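Long-range contacts in TIR-NB-LRR type resistance protein RPV1 (Vitis rotundifolia, PDB 5KU7), which belongs to the TIR-NB-LRR class of plant disease-resistance proteins and is represented here by its TIR domain, a flavodoxin-like alpha/beta module: residues Asp9-Phe14 with Arg62-Val67; Gly32-Arg37 with Ile161-Phe166; Ile66-Asn71 with Pro98-Val103; Glu81-Met86 with Arg134-Glu139. All coordinates share one frame; numbering follows the deposited sequence.

Contact 1: residues Asp9-Phe14 with Arg62-Val67; sequences DVFLSF and RSSVIV
Phe11 and Ser13 form the polar backbone core of this contact, each using both its N-H and its C=O on strand 63-67. Phe11 N donates to Ser63 O (2.7 Å) and Phe11 O accepts from Val65 N (2.8 Å). Two residues on, Ser13 N reaches Val65 O at 2.9 Å, while Val67 N donates to Ser13 O at 2.7 Å. This alternation, with strand directions 25° apart, identifies neighbouring parallel strands, here the middle strand, 61-68, and its neighbour 8-14 in the five-stranded parallel sheet of the TIR domain. Where the strands begin, side chains take part: Ser63 OG, held between its own backbone N and carbonyl carbon (chi1 68°), donates to Asp9 O at 2.9 Å. Arg62 NH1 makes a salt bridge to Asp9 OD1 (3.2 Å); the carboxylate oxygen lies in the guanidinium plane but is itself met from above the carboxylate, the two planes being 88° apart. Asp9 OD2 takes the backbone N of Arg37, and Arg62 NH2 is satisfied by Leu169 O. Val10 CG1 packs on Val65 CG2 at 3.6 Å. On the other face, the buried hydroxyls of Ser13 and Ser64 are hydrogen-bonded to Tyr72 and Glu81, and to His94, respectively.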
loop_
_atom_site.group_PDB
_atom_site.type_symbol
_atom_site.label_atom_id
_atom_site.label_comp_id
_atom_site.label_asym_id
_atom_site.label_seq_id
_atom_site.Cartn_x
_atom_site.Cartn_y
_atom_site.Cartn_z
ATOM N N ASP A 9 -0.453 22.270 4.112
ATOM C CA ASP A 9 0.784 21.968 4.827
ATOM C C ASP A 9 1.757 21.214 3.926
ATOM O O ASP A 9 2.963 21.444 3.953
ATOM C CB ASP A 9 0.462 21.183 6.087
ATOM C CG ASP A 9 -0.345 22.004 7.066
ATOM O OD1 ASP A 9 0.033 23.174 7.296
ATOM O OD2 ASP A 9 -1.376 21.515 7.565
ATOM N N VAL A 10 1.207 20.325 3.109
ATOM C CA VAL A 10 2.000 19.483 2.233
ATOM C C VAL A 10 1.420 19.378 0.821
ATOM O O VAL A 10 0.217 19.147 0.631
ATOM C CB VAL A 10 2.131 18.063 2.808
ATOM C CG1 VAL A 10 2.691 17.109 1.758
ATOM C CG2 VAL A 10 3.008 18.086 4.052
ATOM N N PHE A 11 2.287 19.564 -0.167
ATOM C CA PHE A 11 1.961 19.222 -1.546
ATOM C C PHE A 11 2.608 17.872 -1.850
ATOM O O PHE A 11 3.824 17.710 -1.703
ATOM C CB PHE A 11 2.437 20.311 -2.530
ATOM C CG PHE A 11 2.191 19.980 -3.974
ATOM C CD1 PHE A 11 3.124 19.259 -4.703
ATOM C CD2 PHE A 11 1.024 20.391 -4.612
ATOM C CE1 PHE A 11 2.900 18.943 -6.042
ATOM C CE2 PHE A 11 0.797 20.086 -5.952
ATOM C CZ PHE A 11 1.739 19.358 -6.662
ATOM N N LEU A 12 1.782 16.907 -2.244
ATOM C CA LEU A 12 2.238 15.568 -2.601
ATOM C C LEU A 12 2.607 15.436 -4.069
ATOM O O LEU A 12 1.724 15.386 -4.921
ATOM C CB LEU A 12 1.151 14.545 -2.304
ATOM C CG LEU A 12 1.379 13.663 -1.111
ATOM C CD1 LEU A 12 0.216 12.683 -0.988
ATOM C CD2 LEU A 12 2.718 12.962 -1.344
ATOM N N SER A 13 3.897 15.330 -4.367
ATOM C CA SER A 13 4.331 15.090 -5.738
ATOM C C SER A 13 4.678 13.614 -5.940
ATOM O O SER A 13 5.487 13.051 -5.213
ATOM C CB SER A 13 5.521 15.986 -6.081
ATOM O OG SER A 13 6.076 15.681 -7.347
ATOM N N PHE A 14 4.065 13.001 -6.944
ATOM C CA PHE A 14 4.203 11.571 -7.171
ATOM C C PHE A 14 3.962 11.272 -8.643
ATOM O O PHE A 14 3.380 12.077 -9.366
ATOM C CB PHE A 14 3.209 10.796 -6.303
ATOM C CG PHE A 14 1.752 11.127 -6.606
ATOM C CD1 PHE A 14 1.187 12.321 -6.166
ATOM C CD2 PHE A 14 0.966 10.254 -7.337
ATOM C CE1 PHE A 14 -0.132 12.629 -6.441
ATOM C CE2 PHE A 14 -0.367 10.562 -7.638
ATOM C CZ PHE A 14 -0.917 11.741 -7.186
ATOM N N ARG A 62 3.032 24.760 2.495
ATOM C CA ARG A 62 4.179 25.002 3.383
ATOM C C ARG A 62 5.343 24.092 3.032
ATOM O O ARG A 62 6.493 24.437 3.252
ATOM C CB ARG A 62 3.798 24.800 4.847
ATOM C CG ARG A 62 2.769 25.770 5.371
ATOM C CD ARG A 62 2.367 25.350 6.753
ATOM N NE ARG A 62 3.539 25.295 7.620
ATOM C CZ ARG A 62 3.655 24.511 8.690
ATOM N NH1 ARG A 62 2.672 23.668 9.016
ATOM N NH2 ARG A 62 4.776 24.551 9.416
ATOM N N SER A 63 5.042 22.933 2.457
ATOM C CA SER A 63 6.094 22.016 2.048
ATOM C C SER A 63 5.613 21.086 0.962
ATOM O O SER A 63 4.419 21.028 0.661
ATOM C CB SER A 63 6.589 21.183 3.235
ATOM O OG SER A 63 5.584 20.286 3.679
ATOM N N SER A 64 6.552 20.356 0.374
ATOM C CA SER A 64 6.226 19.278 -0.546
ATOM C C SER A 64 6.833 17.946 -0.077
ATOM O O SER A 64 7.920 17.915 0.509
ATOM C CB SER A 64 6.705 19.608 -1.956
ATOM O OG SER A 64 5.995 20.709 -2.485
ATOM N N VAL A 65 6.106 16.856 -0.311
ATOM C CA VAL A 65 6.635 15.511 -0.126
ATOM C C VAL A 65 6.774 14.922 -1.505
ATOM O O VAL A 65 5.799 14.890 -2.251
ATOM C CB VAL A 65 5.720 14.607 0.714
ATOM C CG1 VAL A 65 6.239 13.192 0.681
ATOM C CG2 VAL A 65 5.637 15.087 2.136
ATOM N N ILE A 66 7.974 14.480 -1.862
ATOM C CA ILE A 66 8.181 13.906 -3.179
ATOM C C ILE A 66 8.292 12.396 -3.106
ATOM O O ILE A 66 9.176 11.862 -2.438
ATOM C CB ILE A 66 9.432 14.461 -3.856
ATOM C CG1 ILE A 66 9.206 15.912 -4.309
ATOM C CG2 ILE A 66 9.734 13.634 -5.078
ATOM C CD1 ILE A 66 9.370 16.930 -3.231
ATOM N N VAL A 67 7.368 11.708 -3.764
ATOM C CA VAL A 67 7.446 10.265 -3.868
ATOM C C VAL A 67 8.200 9.918 -5.138
ATOM O O VAL A 67 7.609 9.726 -6.204
ATOM C CB VAL A 67 6.061 9.619 -3.877
ATOM C CG1 VAL A 67 6.171 8.084 -3.903
ATOM C CG2 VAL A 67 5.265 10.091 -2.673
#

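Contact 2: residues Gly32-Arg37 with Ile161-Phe166; sequences GRRGIR and ITNSIF
The backbones of Arg34 and Phe166 come no nearer than 7.2 Å between CA atoms, the loop that leaves helix 23-33 lying beside helix 154-175, so side chains bridge the gap. The loop begins with a Schellman motif: Gly35, at positive phi (75°), is its C-prime residue, with Gly35 N bonded to Gly32 O and Ile36 N to Leu31 O. Arg34 reaches out with its chain extended from CG to NE and grips Asn163 side-on. Arg34 NE (3.1 Å) and Arg34 NH2 (3.3 Å) both donate to the single atom Asn163 OD1, which lies in the guanidinium plane. Both nitrogens approach from the same face of the amide and above its plane, with the two flat groups 61° apart. One face of the guanidinium is laid over Thr162, whose OG1 bonds to Ile158 O in its own helix. Arg34 NH1 turns back to Ala30 O, so partners on both helices limit the rotation of the group. Beyond it, Ile36 CD1 meets Phe166 CB at 4.0 Å and Ile165 CG2 at 4.1 Å, while Ile36 CG1 lies at the edge of the Phe166 ring. Inward, Ile36 rests on Asp9 and Val10 of strand 8-14, Thr162 on Leu27, Ala30 and Leu31 of helix 23-33, and Ile165 on Phe97 and Trp146 of strands 95-101 and 146-148.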
loop_
_atom_site.group_PDB
_atom_site.type_symbol
_atom_site.label_atom_id
_atom_site.label_comp_id
_atom_site.label_asym_id
_atom_site.label_seq_id
_atom_site.Cartn_x
_atom_site.Cartn_y
_atom_site.Cartn_z
ATOM N N GLY A 32 -3.219 13.049 6.594
ATOM C CA GLY A 32 -4.475 13.640 7.007
ATOM C C GLY A 32 -4.803 13.289 8.439
ATOM O O GLY A 32 -5.270 14.133 9.192
ATOM N N ARG A 33 -4.545 12.043 8.820
ATOM C CA ARG A 33 -4.824 11.601 10.178
ATOM C C ARG A 33 -4.067 12.413 11.221
ATOM O O ARG A 33 -4.507 12.520 12.362
ATOM C CB ARG A 33 -4.508 10.106 10.332
ATOM C CG ARG A 33 -5.565 9.213 9.696
ATOM C CD ARG A 33 -5.490 7.772 10.219
ATOM N NE ARG A 33 -4.221 7.137 9.875
ATOM C CZ ARG A 33 -3.969 6.584 8.696
ATOM N NH1 ARG A 33 -4.909 6.582 7.745
ATOM N NH2 ARG A 33 -2.785 6.033 8.466
ATOM N N ARG A 34 -2.926 12.974 10.828
ATOM C CA ARG A 34 -2.088 13.748 11.742
ATOM C C ARG A 34 -2.405 15.235 11.658
ATOM O O ARG A 34 -1.677 16.061 12.189
ATOM C CB ARG A 34 -0.603 13.509 11.442
ATOM C CG ARG A 34 -0.041 12.291 12.133
ATOM C CD ARG A 34 1.140 11.723 11.370
ATOM N NE ARG A 34 1.641 10.480 11.965
ATOM C CZ ARG A 34 1.232 9.259 11.617
ATOM N NH1 ARG A 34 0.304 9.088 10.666
ATOM N NH2 ARG A 34 1.754 8.201 12.220
ATOM N N GLY A 35 -3.478 15.578 10.961
ATOM C CA GLY A 35 -3.879 16.967 10.841
ATOM C C GLY A 35 -2.995 17.755 9.896
ATOM O O GLY A 35 -3.017 18.985 9.888
ATOM N N ILE A 36 -2.241 17.039 9.071
ATOM C CA ILE A 36 -1.424 17.660 8.040
ATOM C C ILE A 36 -2.244 17.875 6.763
ATOM O O ILE A 36 -2.516 16.934 6.016
ATOM C CB ILE A 36 -0.183 16.810 7.737
ATOM C CG1 ILE A 36 0.582 16.546 9.051
ATOM C CG2 ILE A 36 0.702 17.517 6.733
ATOM C CD1 ILE A 36 1.807 15.625 8.939
ATOM N N ARG A 37 -2.669 19.118 6.533
ATOM C CA ARG A 37 -3.479 19.411 5.355
ATOM C C ARG A 37 -2.662 19.215 4.077
ATOM O O ARG A 37 -1.689 19.917 3.843
ATOM C CB ARG A 37 -4.060 20.824 5.412
ATOM C CG ARG A 37 -5.489 20.840 4.901
ATOM C CD ARG A 37 -6.016 22.205 4.532
ATOM N NE ARG A 37 -7.240 22.069 3.739
ATOM C CZ ARG A 37 -7.875 23.071 3.139
ATOM N NH1 ARG A 37 -7.407 24.311 3.234
ATOM N NH2 ARG A 37 -8.981 22.833 2.440
ATOM N N ILE A 161 7.662 8.192 8.540
ATOM C CA ILE A 161 7.736 9.368 7.691
ATOM C C ILE A 161 6.789 10.481 8.145
ATOM O O ILE A 161 7.164 11.658 8.265
ATOM C CB ILE A 161 7.406 8.989 6.239
ATOM C CG1 ILE A 161 8.516 8.107 5.661
ATOM C CG2 ILE A 161 7.174 10.241 5.381
ATOM C CD1 ILE A 161 8.093 7.354 4.429
ATOM N N THR A 162 5.549 10.117 8.402
ATOM C CA THR A 162 4.582 11.142 8.716
ATOM C C THR A 162 4.787 11.699 10.133
ATOM O O THR A 162 4.427 12.849 10.403
ATOM C CB THR A 162 3.169 10.614 8.531
ATOM O OG1 THR A 162 3.003 9.472 9.359
ATOM C CG2 THR A 162 2.962 10.177 7.080
ATOM N N ASN A 163 5.386 10.901 11.019
ATOM C CA ASN A 163 5.710 11.370 12.368
ATOM C C ASN A 163 6.794 12.424 12.327
ATOM O O ASN A 163 6.694 13.463 12.975
ATOM C CB ASN A 163 6.190 10.224 13.257
ATOM C CG ASN A 163 5.059 9.477 13.911
ATOM O OD1 ASN A 163 3.919 9.940 13.924
ATOM N ND2 ASN A 163 5.374 8.319 14.485
ATOM N N SER A 164 7.831 12.135 11.552
ATOM C CA SER A 164 8.925 13.061 11.328
ATOM C C SER A 164 8.450 14.356 10.644
ATOM O O SER A 164 8.805 15.454 11.075
ATOM C CB SER A 164 10.007 12.373 10.493
ATOM O OG SER A 164 10.997 13.294 10.083
ATOM N N ILE A 165 7.600 14.226 9.625
ATOM C CA ILE A 165 7.063 15.395 8.919
ATOM C C ILE A 165 6.202 16.235 9.855
ATOM O O ILE A 165 6.252 17.472 9.834
ATOM C CB ILE A 165 6.235 14.981 7.675
ATOM C CG1 ILE A 165 7.159 14.413 6.599
ATOM C CG2 ILE A 165 5.474 16.172 7.084
ATOM C CD1 ILE A 165 6.405 13.899 5.394
ATOM N N PHE A 166 5.414 15.569 10.687
ATOM C CA PHE A 166 4.633 16.294 11.675
ATOM C C PHE A 166 5.519 17.106 12.626
ATOM O O PHE A 166 5.307 18.305 12.772
ATOM C CB PHE A 166 3.737 15.340 12.467
ATOM C CG PHE A 166 2.952 16.024 13.564
ATOM C CD1 PHE A 166 3.419 16.027 14.875
ATOM C CD2 PHE A 166 1.751 16.643 13.295
ATOM C CE1 PHE A 166 2.693 16.635 15.892
ATOM C CE2 PHE A 166 1.025 17.263 14.309
ATOM C CZ PHE A 166 1.501 17.260 15.608
#

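Contact 3: residues Ile66-Asn71 with Pro98-Val103; sequences IVFSEN and PIFYHV
Phe68 and Phe100 run side by side from adjacent parallel strands and point the same way, their ring planes only 13° apart. The centroids are 5.6 Å apart, however, so the rings are slid well past each other and barely overlap; contact is made by Phe68 CD2 against Phe100 CE1 (3.6 Å). In both residues CG is anti to the carbonyl carbon (chi1 -76° for Phe68 and -55° for Phe100), and this shared choice sends both rings off the same way, consistent with their nearly parallel planes. Pro98 CB sits at the edge of the Phe68 ring, near its plane, whereas Ile66 CG2, from the same strand as Phe68, lies over the centre of one face. On the other side of the sheet Val67 and Tyr101 also run alongside one another, CG1 of the valine touching CB of the tyrosine at 4.1 Å. The register comes from three backbone bonds: Ile99 N to Ile66 O, Phe68 N to Ile99 O, and Tyr101 N to Phe68 O (2.7 Å). Past the strand ends the chains part. There Val103 CG1 packs against Glu70 N at 3.3 Å, and a water spans the gap, accepting from Glu70 N and donating to Tyr101 O. The strands belong to a beta-alpha-beta unit connected by helix 76-91. Helices 105-110 and 130-141 pack on the Phe68 and Phe100 side, while helix 23-33 meets Val67 and Ile99, and Phe23 stacks on the Tyr101 ring.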
loop_
_atom_site.group_PDB
_atom_site.type_symbol
_atom_site.label_atom_id
_atom_site.label_comp_id
_atom_site.label_asym_id
_atom_site.label_seq_id
_atom_site.Cartn_x
_atom_site.Cartn_y
_atom_site.Cartn_z
ATOM N N ILE A 66 7.974 14.480 -1.862
ATOM C CA ILE A 66 8.181 13.906 -3.179
ATOM C C ILE A 66 8.292 12.396 -3.106
ATOM O O ILE A 66 9.176 11.862 -2.438
ATOM C CB ILE A 66 9.432 14.461 -3.856
ATOM C CG1 ILE A 66 9.206 15.912 -4.309
ATOM C CG2 ILE A 66 9.734 13.634 -5.078
ATOM C CD1 ILE A 66 9.370 16.930 -3.231
ATOM N N VAL A 67 7.368 11.708 -3.764
ATOM C CA VAL A 67 7.446 10.265 -3.868
ATOM C C VAL A 67 8.200 9.918 -5.138
ATOM O O VAL A 67 7.609 9.726 -6.204
ATOM C CB VAL A 67 6.061 9.619 -3.877
ATOM C CG1 VAL A 67 6.171 8.084 -3.903
ATOM C CG2 VAL A 67 5.265 10.091 -2.673
ATOM N N PHE A 68 9.521 9.912 -5.036
ATOM C CA PHE A 68 10.342 9.444 -6.139
ATOM C C PHE A 68 10.092 7.950 -6.319
ATOM O O PHE A 68 10.274 7.153 -5.386
ATOM C CB PHE A 68 11.825 9.712 -5.881
ATOM C CG PHE A 68 12.235 11.149 -6.086
ATOM C CD1 PHE A 68 12.013 11.784 -7.304
ATOM C CD2 PHE A 68 12.846 11.862 -5.069
ATOM C CE1 PHE A 68 12.405 13.118 -7.507
ATOM C CE2 PHE A 68 13.233 13.182 -5.266
ATOM C CZ PHE A 68 13.001 13.810 -6.492
ATOM N N SER A 69 9.657 7.581 -7.515
ATOM C CA SER A 69 9.399 6.188 -7.854
ATOM C C SER A 69 10.022 5.923 -9.214
ATOM O O SER A 69 10.437 6.860 -9.901
ATOM C CB SER A 69 7.894 5.889 -7.857
ATOM O OG SER A 69 7.197 6.807 -8.689
ATOM N N GLU A 70 10.043 4.657 -9.608
ATOM C CA GLU A 70 10.789 4.188 -10.775
ATOM C C GLU A 70 10.635 5.056 -12.027
ATOM O O GLU A 70 11.618 5.297 -12.745
ATOM C CB GLU A 70 10.373 2.751 -11.101
ATOM C CG GLU A 70 11.343 2.004 -12.017
ATOM C CD GLU A 70 10.764 0.695 -12.523
ATOM O OE1 GLU A 70 9.600 0.405 -12.193
ATOM O OE2 GLU A 70 11.473 -0.051 -13.230
ATOM N N ASN A 71 9.416 5.535 -12.279
ATOM C CA ASN A 71 9.136 6.228 -13.526
ATOM C C ASN A 71 8.764 7.686 -13.354
ATOM O O ASN A 71 8.136 8.272 -14.238
ATOM C CB ASN A 71 8.033 5.507 -14.284
ATOM C CG ASN A 71 8.406 4.087 -14.612
ATOM O OD1 ASN A 71 9.296 3.845 -15.425
ATOM N ND2 ASN A 71 7.731 3.131 -13.981
ATOM N N PRO A 98 12.016 14.411 0.659
ATOM C CA PRO A 98 12.016 13.408 -0.413
ATOM C C PRO A 98 11.942 11.972 0.122
ATOM O O PRO A 98 12.607 11.611 1.107
ATOM C CB PRO A 98 13.343 13.668 -1.131
ATOM C CG PRO A 98 14.266 14.209 -0.032
ATOM C CD PRO A 98 13.375 14.889 1.000
ATOM N N ILE A 99 11.102 11.186 -0.527
ATOM C CA ILE A 99 10.966 9.759 -0.301
ATOM C C ILE A 99 11.439 9.032 -1.532
ATOM O O ILE A 99 10.942 9.279 -2.630
ATOM C CB ILE A 99 9.515 9.319 -0.061
ATOM C CG1 ILE A 99 8.951 9.984 1.178
ATOM C CG2 ILE A 99 9.452 7.786 0.043
ATOM C CD1 ILE A 99 7.465 9.852 1.271
ATOM N N PHE A 100 12.394 8.140 -1.353
ATOM C CA PHE A 100 12.902 7.368 -2.459
ATOM C C PHE A 100 12.237 6.013 -2.378
ATOM O O PHE A 100 12.664 5.149 -1.623
ATOM C CB PHE A 100 14.425 7.308 -2.395
ATOM C CG PHE A 100 15.073 8.687 -2.326
ATOM C CD1 PHE A 100 15.260 9.445 -3.484
ATOM C CD2 PHE A 100 15.470 9.235 -1.104
ATOM C CE1 PHE A 100 15.842 10.720 -3.431
ATOM C CE2 PHE A 100 16.047 10.508 -1.037
ATOM C CZ PHE A 100 16.234 11.257 -2.203
ATOM N N TYR A 101 11.156 5.861 -3.137
ATOM C CA TYR A 101 10.287 4.701 -3.031
ATOM C C TYR A 101 10.733 3.559 -3.929
ATOM O O TYR A 101 10.416 3.528 -5.124
ATOM C CB TYR A 101 8.834 5.080 -3.357
ATOM C CG TYR A 101 7.873 3.928 -3.120
ATOM C CD1 TYR A 101 7.624 3.464 -1.825
ATOM C CD2 TYR A 101 7.225 3.297 -4.184
ATOM C CE1 TYR A 101 6.751 2.412 -1.593
ATOM C CE2 TYR A 101 6.366 2.228 -3.964
ATOM C CZ TYR A 101 6.130 1.799 -2.669
ATOM O OH TYR A 101 5.268 0.768 -2.445
ATOM N N HIS A 102 11.473 2.624 -3.334
ATOM C CA HIS A 102 11.988 1.449 -4.031
ATOM C C HIS A 102 12.860 1.844 -5.209
ATOM O O HIS A 102 12.936 1.126 -6.206
ATOM C CB HIS A 102 10.846 0.542 -4.494
ATOM C CG HIS A 102 9.972 0.068 -3.378
ATOM N ND1 HIS A 102 8.814 -0.653 -3.591
ATOM C CD2 HIS A 102 10.091 0.205 -2.036
ATOM C CE1 HIS A 102 8.255 -0.928 -2.428
ATOM N NE2 HIS A 102 9.008 -0.419 -1.468
ATOM N N VAL A 103 13.525 2.985 -5.079
ATOM C CA VAL A 103 14.505 3.422 -6.074
ATOM C C VAL A 103 15.728 3.925 -5.356
ATOM O O VAL A 103 15.630 4.431 -4.239
ATOM C CB VAL A 103 13.972 4.539 -6.995
ATOM C CG1 VAL A 103 12.647 4.113 -7.628
ATOM C CG2 VAL A 103 13.811 5.813 -6.211
HETATM O O HOH W 1 9.438 2.539 -7.687
#

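Contact 4: residues Glu81-Met86 with Arg134-Glu139; sequences ELVKIM and RTALTE
Helices 76-91 and 130-141 pack against each other within the alpha/beta fold of the TIR domain, their local segments crossing at 62° with axes 8.9 Å apart at the closest. Ala136 is at the centre: its methyl fits among three side chains of the other helix, with CB 3.9 Å from Val83 CG2, 4.0 Å from Leu82 CG and 4.2 Å from Met86 CG. Leu82 places CG anti to its backbone nitrogen (chi1 -174°), which carries CD2 over to Leu137 CD2 at 3.5 Å; the two leucines cross at about a right angle. Leu137 sets out from its helix pointing away from the partner, and only its branched end returns to the contact. Met86, bent at both chi2 and chi3, slides past Glu139 in the opposite direction, its CE touching Glu139 CB at 3.9 Å. Leu82 and Leu137 also both rest on Phe68 of strand 61-68, so the helix pair closes over the sheet. No hydrogen bond joins the two segments. Cohesion between them is therefore essentially apolar, depending on the fit of methyl and methylene groups, and the carboxylate of Glu139, at the margin, makes a long, weak ion pair with Lys90.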
loop_
_atom_site.group_PDB
_atom_site.type_symbol
_atom_site.label_atom_id
_atom_site.label_comp_id
_atom_site.label_asym_id
_atom_site.label_seq_id
_atom_site.Cartn_x
_atom_site.Cartn_y
_atom_site.Cartn_z
ATOM N N GLU A 81 6.849 19.946 -12.199
ATOM C CA GLU A 81 6.393 20.020 -10.816
ATOM C C GLU A 81 7.544 20.222 -9.846
ATOM O O GLU A 81 7.518 21.097 -8.972
ATOM C CB GLU A 81 5.660 18.738 -10.442
ATOM C CG GLU A 81 4.541 18.936 -9.480
ATOM C CD GLU A 81 3.601 17.764 -9.478
ATOM O OE1 GLU A 81 3.968 16.714 -8.895
ATOM O OE2 GLU A 81 2.512 17.882 -10.095
ATOM N N LEU A 82 8.547 19.372 -10.011
ATOM C CA LEU A 82 9.706 19.352 -9.145
ATOM C C LEU A 82 10.509 20.630 -9.233
ATOM O O LEU A 82 11.041 21.094 -8.225
ATOM C CB LEU A 82 10.606 18.161 -9.491
ATOM C CG LEU A 82 11.791 17.964 -8.547
ATOM C CD1 LEU A 82 11.321 17.795 -7.105
ATOM C CD2 LEU A 82 12.634 16.788 -8.999
ATOM N N VAL A 83 10.616 21.190 -10.435
ATOM C CA VAL A 83 11.337 22.460 -10.622
ATOM C C VAL A 83 10.657 23.571 -9.838
ATOM O O VAL A 83 11.312 24.339 -9.144
ATOM C CB VAL A 83 11.429 22.863 -12.099
ATOM C CG1 VAL A 83 12.012 24.270 -12.228
ATOM C CG2 VAL A 83 12.276 21.862 -12.873
ATOM N N LYS A 84 9.334 23.647 -9.949
ATOM C CA LYS A 84 8.555 24.623 -9.193
ATOM C C LYS A 84 8.777 24.459 -7.694
ATOM O O LYS A 84 8.957 25.436 -6.976
ATOM C CB LYS A 84 7.059 24.482 -9.494
ATOM C CG LYS A 84 6.210 25.488 -8.735
ATOM C CD LYS A 84 6.559 26.945 -9.204
ATOM C CE LYS A 84 5.739 27.988 -8.452
ATOM N NZ LYS A 84 5.937 29.386 -8.985
ATOM N N ILE A 85 8.755 23.214 -7.237
ATOM C CA ILE A 85 8.943 22.888 -5.829
ATOM C C ILE A 85 10.285 23.382 -5.322
ATOM O O ILE A 85 10.385 23.966 -4.248
ATOM C CB ILE A 85 8.837 21.362 -5.608
ATOM C CG1 ILE A 85 7.376 20.927 -5.724
ATOM C CG2 ILE A 85 9.401 20.966 -4.258
ATOM C CD1 ILE A 85 7.175 19.431 -5.956
ATOM N N MET A 86 11.321 23.155 -6.112
ATOM C CA MET A 86 12.652 23.558 -5.710
ATOM C C MET A 86 12.845 25.076 -5.772
ATOM O O MET A 86 13.609 25.639 -4.982
ATOM C CB MET A 86 13.676 22.833 -6.570
ATOM C CG MET A 86 13.618 21.317 -6.398
ATOM S SD MET A 86 13.663 20.796 -4.659
ATOM C CE MET A 86 15.251 21.446 -4.159
ATOM N N ARG A 134 17.515 18.242 -14.576
ATOM C CA ARG A 134 18.632 17.524 -13.969
ATOM C C ARG A 134 19.028 18.191 -12.659
ATOM O O ARG A 134 19.378 17.530 -11.680
ATOM C CB ARG A 134 19.845 17.484 -14.908
ATOM C CG ARG A 134 19.613 16.737 -16.212
ATOM C CD ARG A 134 20.929 16.277 -16.836
ATOM N NE ARG A 134 21.065 14.834 -16.662
ATOM C CZ ARG A 134 20.886 13.932 -17.621
ATOM N NH1 ARG A 134 20.596 14.322 -18.860
ATOM N NH2 ARG A 134 21.015 12.634 -17.342
ATOM N N THR A 135 18.986 19.514 -12.656
ATOM C CA THR A 135 19.339 20.272 -11.471
ATOM C C THR A 135 18.330 20.031 -10.345
ATOM O O THR A 135 18.706 19.816 -9.189
ATOM C CB THR A 135 19.427 21.768 -11.793
ATOM O OG1 THR A 135 20.611 22.006 -12.556
ATOM C CG2 THR A 135 19.482 22.592 -10.527
ATOM N N ALA A 136 17.048 20.043 -10.688
ATOM C CA ALA A 136 15.997 19.876 -9.687
ATOM C C ALA A 136 16.011 18.468 -9.055
ATOM O O ALA A 136 15.776 18.315 -7.849
ATOM C CB ALA A 136 14.655 20.175 -10.294
ATOM N N LEU A 137 16.279 17.450 -9.872
ATOM C CA LEU A 137 16.417 16.084 -9.371
ATOM C C LEU A 137 17.599 15.988 -8.423
ATOM O O LEU A 137 17.468 15.505 -7.299
ATOM C CB LEU A 137 16.594 15.091 -10.521
ATOM C CG LEU A 137 15.348 14.793 -11.347
ATOM C CD1 LEU A 137 15.720 13.971 -12.576
ATOM C CD2 LEU A 137 14.286 14.079 -10.505
ATOM N N THR A 138 18.745 16.483 -8.883
ATOM C CA THR A 138 19.992 16.399 -8.133
ATOM C C THR A 138 19.912 17.122 -6.790
ATOM O O THR A 138 20.355 16.595 -5.766
ATOM C CB THR A 138 21.158 16.988 -8.953
ATOM O OG1 THR A 138 21.245 16.304 -10.207
ATOM C CG2 THR A 138 22.489 16.843 -8.208
ATOM N N GLU A 139 19.348 18.326 -6.794
ATOM C CA GLU A 139 19.151 19.080 -5.556
ATOM C C GLU A 139 18.174 18.368 -4.607
ATOM O O GLU A 139 18.456 18.184 -3.421
ATOM C CB GLU A 139 18.656 20.496 -5.868
ATOM C CG GLU A 139 19.717 21.384 -6.516
ATOM C CD GLU A 139 19.245 22.804 -6.736
ATOM O OE1 GLU A 139 18.097 23.117 -6.372
ATOM O OE2 GLU A 139 20.034 23.620 -7.258
#

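In the fold
Contacts 1 and 3 share Ile66 and Val67 of strand 61-68, which lies between strands 8-14 and 95-101 in the parallel sheet; their centres are 12 Å apart. Contacts 2 and 4 lie on opposite sides of the chain's centre, with centres about 23 Å apart and no touch between them. Contact 2 meets the sheet through Val65 CG2 and Ile165 CD1 (3.6 Å), and contact 4 through Phe68 and Leu82. Along the chain, contact 1 closes before contact 4 opens, contacts 3 and 4 interleave, and both are nested within the loop closed by contact 2. Segments distant in sequence thus combine into one layered helix-sheet-helix domain.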